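Local atomic coordinates of structure-specific endonuclease subunit slx1 (Schizosaccharomyces pombe, PDB entry 4ZDT), a protein that cuts branched DNA near single-strand/double-strand junctions as the catalytic subunit of the Slx1-Slx4 endonuclease in DNA repair and recombination. Residues Arg19-Leu33 with Cys54-Ser68. Residues are numbered along the deposited sequence; the frame is centred on the assembly and turned at random.
With ZN (zinc ion), chain F; ZN (zinc ion), chain E.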
loop_
_atom_site.group_PDB
_atom_site.type_symbol
_atom_site.label_atom_id
_atom_site.label_comp_id
_atom_site.label_asym_id
_atom_site.label_seq_id
_atom_site.Cartn_x
_atom_site.Cartn_y
_atom_site.Cartn_z
ATOM N N ARG A 19 -9.120 1.759 8.162
ATOM C CA ARG A 19 -9.962 1.972 6.981
ATOM C C ARG A 19 -9.873 3.389 6.420
ATOM O O ARG A 19 -9.806 4.364 7.169
ATOM C CB ARG A 19 -11.419 1.626 7.297
ATOM C CG ARG A 19 -12.190 2.746 7.977
ATOM C CD ARG A 19 -13.150 2.200 9.020
ATOM N NE ARG A 19 -12.485 1.296 9.957
ATOM C CZ ARG A 19 -13.114 0.567 10.879
ATOM N NH1 ARG A 19 -14.438 0.653 10.988
ATOM N NH2 ARG A 19 -12.429 -0.229 11.689
ATOM N N ALA A 20 -9.879 3.490 5.094
ATOM C CA ALA A 20 -9.875 4.778 4.417
ATOM C C ALA A 20 -11.256 5.396 4.512
ATOM O O ALA A 20 -12.268 4.676 4.487
ATOM C CB ALA A 20 -9.492 4.605 2.965
ATOM N N ASN A 21 -11.285 6.725 4.640
ATOM C CA ASN A 21 -12.505 7.502 4.467
ATOM C C ASN A 21 -12.221 8.827 3.767
ATOM O O ASN A 21 -11.240 9.515 4.074
ATOM C CB ASN A 21 -13.246 7.741 5.789
ATOM C CG ASN A 21 -12.602 8.812 6.627
ATOM O OD1 ASN A 21 -11.528 8.606 7.207
ATOM N ND2 ASN A 21 -13.236 9.987 6.673
ATOM N N CYS A 22 -13.083 9.166 2.819
ATOM C CA CYS A 22 -13.051 10.475 2.202
ATOM C C CYS A 22 -13.254 11.498 3.317
ATOM O O CYS A 22 -14.189 11.376 4.109
ATOM C CB CYS A 22 -14.145 10.588 1.152
ATOM S SG CYS A 22 -14.161 12.157 0.244
ATOM N N PRO A 23 -12.354 12.498 3.399
ATOM C CA PRO A 23 -12.369 13.422 4.541
ATOM C C PRO A 23 -13.527 14.412 4.517
ATOM O O PRO A 23 -13.669 15.164 5.468
ATOM C CB PRO A 23 -11.016 14.174 4.419
ATOM C CG PRO A 23 -10.723 14.167 2.933
ATOM C CD PRO A 23 -11.293 12.826 2.418
ATOM N N PHE A 24 -14.325 14.428 3.452
ATOM C CA PHE A 24 -15.461 15.337 3.379
ATOM C C PHE A 24 -16.717 14.642 3.933
ATOM O O PHE A 24 -17.133 13.604 3.440
ATOM C CB PHE A 24 -15.672 15.870 1.952
ATOM C CG PHE A 24 -14.531 16.753 1.483
ATOM C CD1 PHE A 24 -13.400 16.195 0.878
ATOM C CD2 PHE A 24 -14.552 18.123 1.730
ATOM C CE1 PHE A 24 -12.311 17.024 0.459
ATOM C CE2 PHE A 24 -13.468 18.956 1.345
ATOM C CZ PHE A 24 -12.352 18.394 0.709
ATOM N N THR A 25 -17.290 15.235 4.964
ATOM C CA THR A 25 -18.463 14.667 5.643
ATOM C C THR A 25 -19.646 14.544 4.681
ATOM O O THR A 25 -20.473 13.643 4.840
ATOM C CB THR A 25 -18.814 15.468 6.880
ATOM O OG1 THR A 25 -17.630 15.604 7.663
ATOM C CG2 THR A 25 -19.863 14.746 7.739
ATOM N N ASP A 26 -19.698 15.407 3.656
ATOM C CA ASP A 26 -20.767 15.324 2.662
ATOM C C ASP A 26 -20.663 14.068 1.818
ATOM O O ASP A 26 -21.590 13.736 1.093
ATOM C CB ASP A 26 -20.877 16.595 1.777
ATOM C CG ASP A 26 -19.661 16.811 0.841
ATOM O OD1 ASP A 26 -19.086 15.824 0.317
ATOM O OD2 ASP A 26 -19.320 17.986 0.589
ATOM N N CYS A 27 -19.537 13.361 1.940
ATOM C CA CYS A 27 -19.305 12.160 1.156
ATOM C C CYS A 27 -19.076 10.962 2.081
ATOM O O CYS A 27 -19.869 10.013 2.078
ATOM C CB CYS A 27 -18.098 12.358 0.235
ATOM S SG CYS A 27 -17.629 10.836 -0.585
ATOM N N ASN A 28 -17.987 11.022 2.855
ATOM C CA ASN A 28 -17.636 10.006 3.850
ATOM C C ASN A 28 -17.583 8.573 3.287
ATOM O O ASN A 28 -17.951 7.627 3.971
ATOM C CB ASN A 28 -18.581 10.105 5.079
ATOM C CG ASN A 28 -18.033 9.398 6.300
ATOM O OD1 ASN A 28 -16.854 9.522 6.619
ATOM N ND2 ASN A 28 -18.890 8.643 6.992
ATOM N N SER A 29 -17.134 8.425 2.040
ATOM C CA SER A 29 -16.911 7.113 1.414
ATOM C C SER A 29 -15.906 6.288 2.223
ATOM O O SER A 29 -14.762 6.728 2.422
ATOM C CB SER A 29 -16.366 7.304 -0.000
ATOM O OG SER A 29 -16.094 6.051 -0.602
ATOM N N ILE A 30 -16.330 5.111 2.687
ATOM C CA ILE A 30 -15.507 4.266 3.546
ATOM C C ILE A 30 -15.078 2.993 2.798
ATOM O O ILE A 30 -15.875 2.381 2.073
ATOM C CB ILE A 30 -16.193 3.967 4.913
ATOM C CG1 ILE A 30 -16.354 5.281 5.710
ATOM C CG2 ILE A 30 -15.358 2.989 5.751
ATOM C CD1 ILE A 30 -17.282 5.193 6.929
ATOM N N ASN A 31 -13.824 2.592 2.981
ATOM C CA ASN A 31 -13.309 1.393 2.324
ATOM C C ASN A 31 -11.980 0.910 2.901
ATOM O O ASN A 31 -11.274 1.662 3.573
ATOM C CB ASN A 31 -13.174 1.625 0.817
ATOM C CG ASN A 31 -12.715 3.031 0.483
ATOM O OD1 ASN A 31 -11.685 3.493 0.973
ATOM N ND2 ASN A 31 -13.481 3.720 -0.355
ATOM N N HIS A 32 -11.644 -0.351 2.629
ATOM C CA HIS A 32 -10.382 -0.940 3.102
ATOM C C HIS A 32 -9.251 -0.141 2.479
ATOM O O HIS A 32 -9.353 0.266 1.328
ATOM C CB HIS A 32 -10.214 -2.389 2.614
ATOM C CG HIS A 32 -11.088 -3.383 3.305
ATOM N ND1 HIS A 32 -12.160 -3.989 2.680
ATOM C CD2 HIS A 32 -11.033 -3.902 4.553
ATOM C CE1 HIS A 32 -12.732 -4.833 3.524
ATOM N NE2 HIS A 32 -12.067 -4.799 4.665
ATOM N N LEU A 33 -8.179 0.076 3.236
ATOM C CA LEU A 33 -6.972 0.728 2.691
ATOM C C LEU A 33 -6.486 0.042 1.439
ATOM O O LEU A 33 -6.235 0.701 0.435
ATOM C CB LEU A 33 -5.837 0.748 3.723
ATOM C CG LEU A 33 -6.063 1.581 4.983
ATOM C CD1 LEU A 33 -4.980 1.282 6.014
ATOM C CD2 LEU A 33 -6.041 3.087 4.603
ATOM N N CYS A 54 -12.019 9.998 -5.495
ATOM C CA CYS A 54 -13.016 9.335 -4.668
ATOM C C CYS A 54 -14.179 8.886 -5.568
ATOM O O CYS A 54 -14.751 9.693 -6.303
ATOM C CB CYS A 54 -13.530 10.272 -3.579
ATOM S SG CYS A 54 -14.820 9.515 -2.536
ATOM N N THR A 55 -14.528 7.609 -5.518
ATOM C CA THR A 55 -15.545 7.103 -6.451
ATOM C C THR A 55 -16.964 7.630 -6.153
ATOM O O THR A 55 -17.835 7.642 -7.039
ATOM C CB THR A 55 -15.522 5.565 -6.563
ATOM O OG1 THR A 55 -16.198 5.181 -7.760
ATOM C CG2 THR A 55 -16.199 4.916 -5.379
ATOM N N LYS A 56 -17.172 8.077 -4.921
ATOM C CA LYS A 56 -18.469 8.568 -4.478
ATOM C C LYS A 56 -18.627 10.065 -4.839
ATOM O O LYS A 56 -19.478 10.403 -5.666
ATOM C CB LYS A 56 -18.684 8.247 -2.983
ATOM C CG LYS A 56 -20.120 8.505 -2.457
ATOM C CD LYS A 56 -20.263 8.272 -0.939
ATOM C CE LYS A 56 -21.730 8.485 -0.464
ATOM N NZ LYS A 56 -21.897 8.347 1.016
ATOM N N CYS A 57 -17.775 10.949 -4.298
ATOM C CA CYS A 57 -17.901 12.396 -4.577
ATOM C C CYS A 57 -17.144 12.925 -5.813
ATOM O O CYS A 57 -17.349 14.073 -6.222
ATOM C CB CYS A 57 -17.508 13.219 -3.350
ATOM S SG CYS A 57 -15.703 13.170 -3.014
ATOM N N LYS A 58 -16.273 12.105 -6.399
ATOM C CA LYS A 58 -15.463 12.497 -7.577
ATOM C C LYS A 58 -14.389 13.551 -7.334
ATOM O O LYS A 58 -13.806 14.038 -8.294
ATOM C CB LYS A 58 -16.335 12.956 -8.779
ATOM C CG LYS A 58 -17.546 12.083 -9.082
ATOM C CD LYS A 58 -17.169 10.636 -9.362
ATOM C CE LYS A 58 -18.398 9.864 -9.830
ATOM N NZ LYS A 58 -18.109 8.413 -9.920
ATOM N N ARG A 59 -14.121 13.932 -6.089
ATOM C CA ARG A 59 -12.986 14.834 -5.834
ATOM C C ARG A 59 -11.681 14.060 -6.066
ATOM O O ARG A 59 -11.643 12.846 -5.860
ATOM C CB ARG A 59 -13.007 15.368 -4.406
ATOM C CG ARG A 59 -14.177 16.319 -4.061
ATOM C CD ARG A 59 -14.132 16.617 -2.563
ATOM N NE ARG A 59 -15.110 17.604 -2.079
ATOM C CZ ARG A 59 -16.276 17.297 -1.519
ATOM N NH1 ARG A 59 -16.663 16.016 -1.403
ATOM N NH2 ARG A 59 -17.074 18.270 -1.085
ATOM N N VAL A 60 -10.624 14.753 -6.504
ATOM C CA VAL A 60 -9.317 14.094 -6.707
ATOM C C VAL A 60 -8.388 14.566 -5.621
ATOM O O VAL A 60 -7.998 15.745 -5.586
ATOM C CB VAL A 60 -8.718 14.390 -8.102
ATOM C CG1 VAL A 60 -7.333 13.763 -8.239
ATOM C CG2 VAL A 60 -9.640 13.849 -9.188
ATOM N N LEU A 61 -8.042 13.649 -4.722
ATOM C CA LEU A 61 -7.337 13.995 -3.493
ATOM C C LEU A 61 -6.055 13.199 -3.397
ATOM O O LEU A 61 -5.913 12.191 -4.083
ATOM C CB LEU A 61 -8.216 13.708 -2.272
ATOM C CG LEU A 61 -9.608 14.360 -2.321
ATOM C CD1 LEU A 61 -10.415 13.831 -1.151
ATOM C CD2 LEU A 61 -9.501 15.889 -2.273
ATOM N N ARG A 62 -5.135 13.651 -2.547
ATOM C CA ARG A 62 -3.881 12.929 -2.321
ATOM C C ARG A 62 -4.155 11.797 -1.347
ATOM O O ARG A 62 -5.087 11.885 -0.532
ATOM C CB ARG A 62 -2.833 13.874 -1.734
ATOM C CG ARG A 62 -2.359 14.921 -2.733
ATOM C CD ARG A 62 -1.534 16.047 -2.095
ATOM N NE ARG A 62 -1.149 16.991 -3.156
ATOM C CZ ARG A 62 -0.230 17.965 -3.036
ATOM N NH1 ARG A 62 0.409 18.158 -1.892
ATOM N NH2 ARG A 62 0.036 18.746 -4.077
ATOM N N TRP A 63 -3.321 10.762 -1.408
ATOM C CA TRP A 63 -3.499 9.550 -0.617
ATOM C C TRP A 63 -3.709 9.865 0.848
ATOM O O TRP A 63 -4.597 9.310 1.499
ATOM C CB TRP A 63 -2.287 8.605 -0.792
ATOM C CG TRP A 63 -2.422 7.337 0.019
ATOM C CD1 TRP A 63 -1.641 6.935 1.073
ATOM C CD2 TRP A 63 -3.447 6.346 -0.121
ATOM N NE1 TRP A 63 -2.106 5.731 1.581
ATOM C CE2 TRP A 63 -3.209 5.350 0.860
ATOM C CE3 TRP A 63 -4.538 6.195 -0.989
ATOM C CZ2 TRP A 63 -4.034 4.226 1.003
ATOM C CZ3 TRP A 63 -5.354 5.052 -0.853
ATOM C CH2 TRP A 63 -5.094 4.094 0.138
ATOM N N ARG A 64 -2.881 10.757 1.378
ATOM C CA ARG A 64 -2.924 11.103 2.797
ATOM C C ARG A 64 -4.312 11.540 3.263
ATOM O O ARG A 64 -4.730 11.221 4.376
ATOM C CB ARG A 64 -1.900 12.196 3.111
ATOM C CG ARG A 64 -1.422 12.202 4.554
ATOM C CD ARG A 64 -0.228 13.125 4.736
ATOM N NE ARG A 64 1.029 12.485 4.349
ATOM C CZ ARG A 64 1.704 11.638 5.119
ATOM N NH1 ARG A 64 1.249 11.328 6.324
ATOM N NH2 ARG A 64 2.836 11.100 4.683
ATOM N N GLU A 65 -5.018 12.272 2.408
ATOM C CA GLU A 65 -6.328 12.806 2.755
ATOM C C GLU A 65 -7.302 11.714 3.195
ATOM O O GLU A 65 -8.236 11.981 3.952
ATOM C CB GLU A 65 -6.916 13.587 1.578
ATOM C CG GLU A 65 -6.584 15.071 1.590
ATOM C CD GLU A 65 -5.266 15.379 0.910
ATOM O OE1 GLU A 65 -5.187 15.240 -0.329
ATOM O OE2 GLU A 65 -4.307 15.763 1.613
ATOM N N PHE A 66 -7.089 10.489 2.723
ATOM C CA PHE A 66 -7.993 9.386 3.068
ATOM C C PHE A 66 -7.647 8.727 4.397
ATOM O O PHE A 66 -8.361 7.826 4.865
ATOM C CB PHE A 66 -8.047 8.367 1.926
ATOM C CG PHE A 66 -8.593 8.936 0.649
ATOM C CD1 PHE A 66 -9.972 8.982 0.432
ATOM C CD2 PHE A 66 -7.730 9.405 -0.351
ATOM C CE1 PHE A 66 -10.480 9.499 -0.754
ATOM C CE2 PHE A 66 -8.229 9.925 -1.536
ATOM C CZ PHE A 66 -9.619 9.975 -1.733
ATOM N N LEU A 67 -6.597 9.226 5.053
ATOM C CA LEU A 67 -6.102 8.592 6.272
ATOM C C LEU A 67 -6.490 9.305 7.571
ATOM O O LEU A 67 -5.741 9.220 8.544
ATOM C CB LEU A 67 -4.557 8.444 6.198
ATOM C CG LEU A 67 -3.949 7.739 4.973
ATOM C CD1 LEU A 67 -2.431 7.704 5.023
ATOM C CD2 LEU A 67 -4.504 6.324 4.816
ATOM N N SER A 68 -7.652 9.970 7.626
ATOM C CA SER A 68 -7.990 10.789 8.820
ATOM C C SER A 68 -8.151 10.004 10.116
ATOM O O SER A 68 -8.007 10.563 11.197
ATOM C CB SER A 68 -9.236 11.665 8.603
ATOM O OG SER A 68 -10.394 10.854 8.457
HETATM ZN ZN ZN F . -15.526 11.480 -1.443
HETATM ZN ZN ZN E . -12.599 -3.743 0.688
HETATM O O HOH W 1 -8.694 6.876 7.568
HETATM O O HOH W 2 -9.751 10.627 5.815
HETATM O O HOH W 3 -22.845 11.402 0.664
#
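Cys22 and Cys27 from one side and Cys54 and Cys57 from the other close on a zinc ion, the Cys4 site of the Slx1 RING finger domain, with Cys22 SG 2.3 Å from the zinc. The RING's other zinc is held by His32 ND1 with Cys6, Cys9 and Cys35. Packing is tight from the Cys4 site inward: the Phe66 ring comes obliquely onto Cys22, Phe66 CD1 lying 3.9 Å from Cys22 CA, while Phe40 meets that ring edge-to-face. Leu61 CD1 comes tip to tip against Pro23 CD, 3.8 Å away. Beside the Phe66 ring Asn21 N donates to Phe66 O (3.1 Å).

The solvent side is held by charged and polar groups at the rim. Lys56, with CG anti to the backbone N (chi1 -170°) and extended beyond, runs past Cys27 SG to put Lys56 NZ 2.8 Å from Cys27 O, a hydrogen bond; a water bonded to Asp26 O also meets NZ, weakly. Arg59 lays its guanidinium flat on one face of Phe24, planes 6° apart, and meets the exposed Asp26 end-on in a nearly coplanar salt bridge, Arg59 NH1 to Asp26 OD1 at 3.0 Å. Replacing Arg59 with an alanine would probably leave the Asp26 carboxylate without its countercharge and strip the cover from that face of Phe24. The same guanidinium also reaches back to the metal site: Arg59 NH1 donates to the zinc-bound Cys57 SG at 3.4 Å.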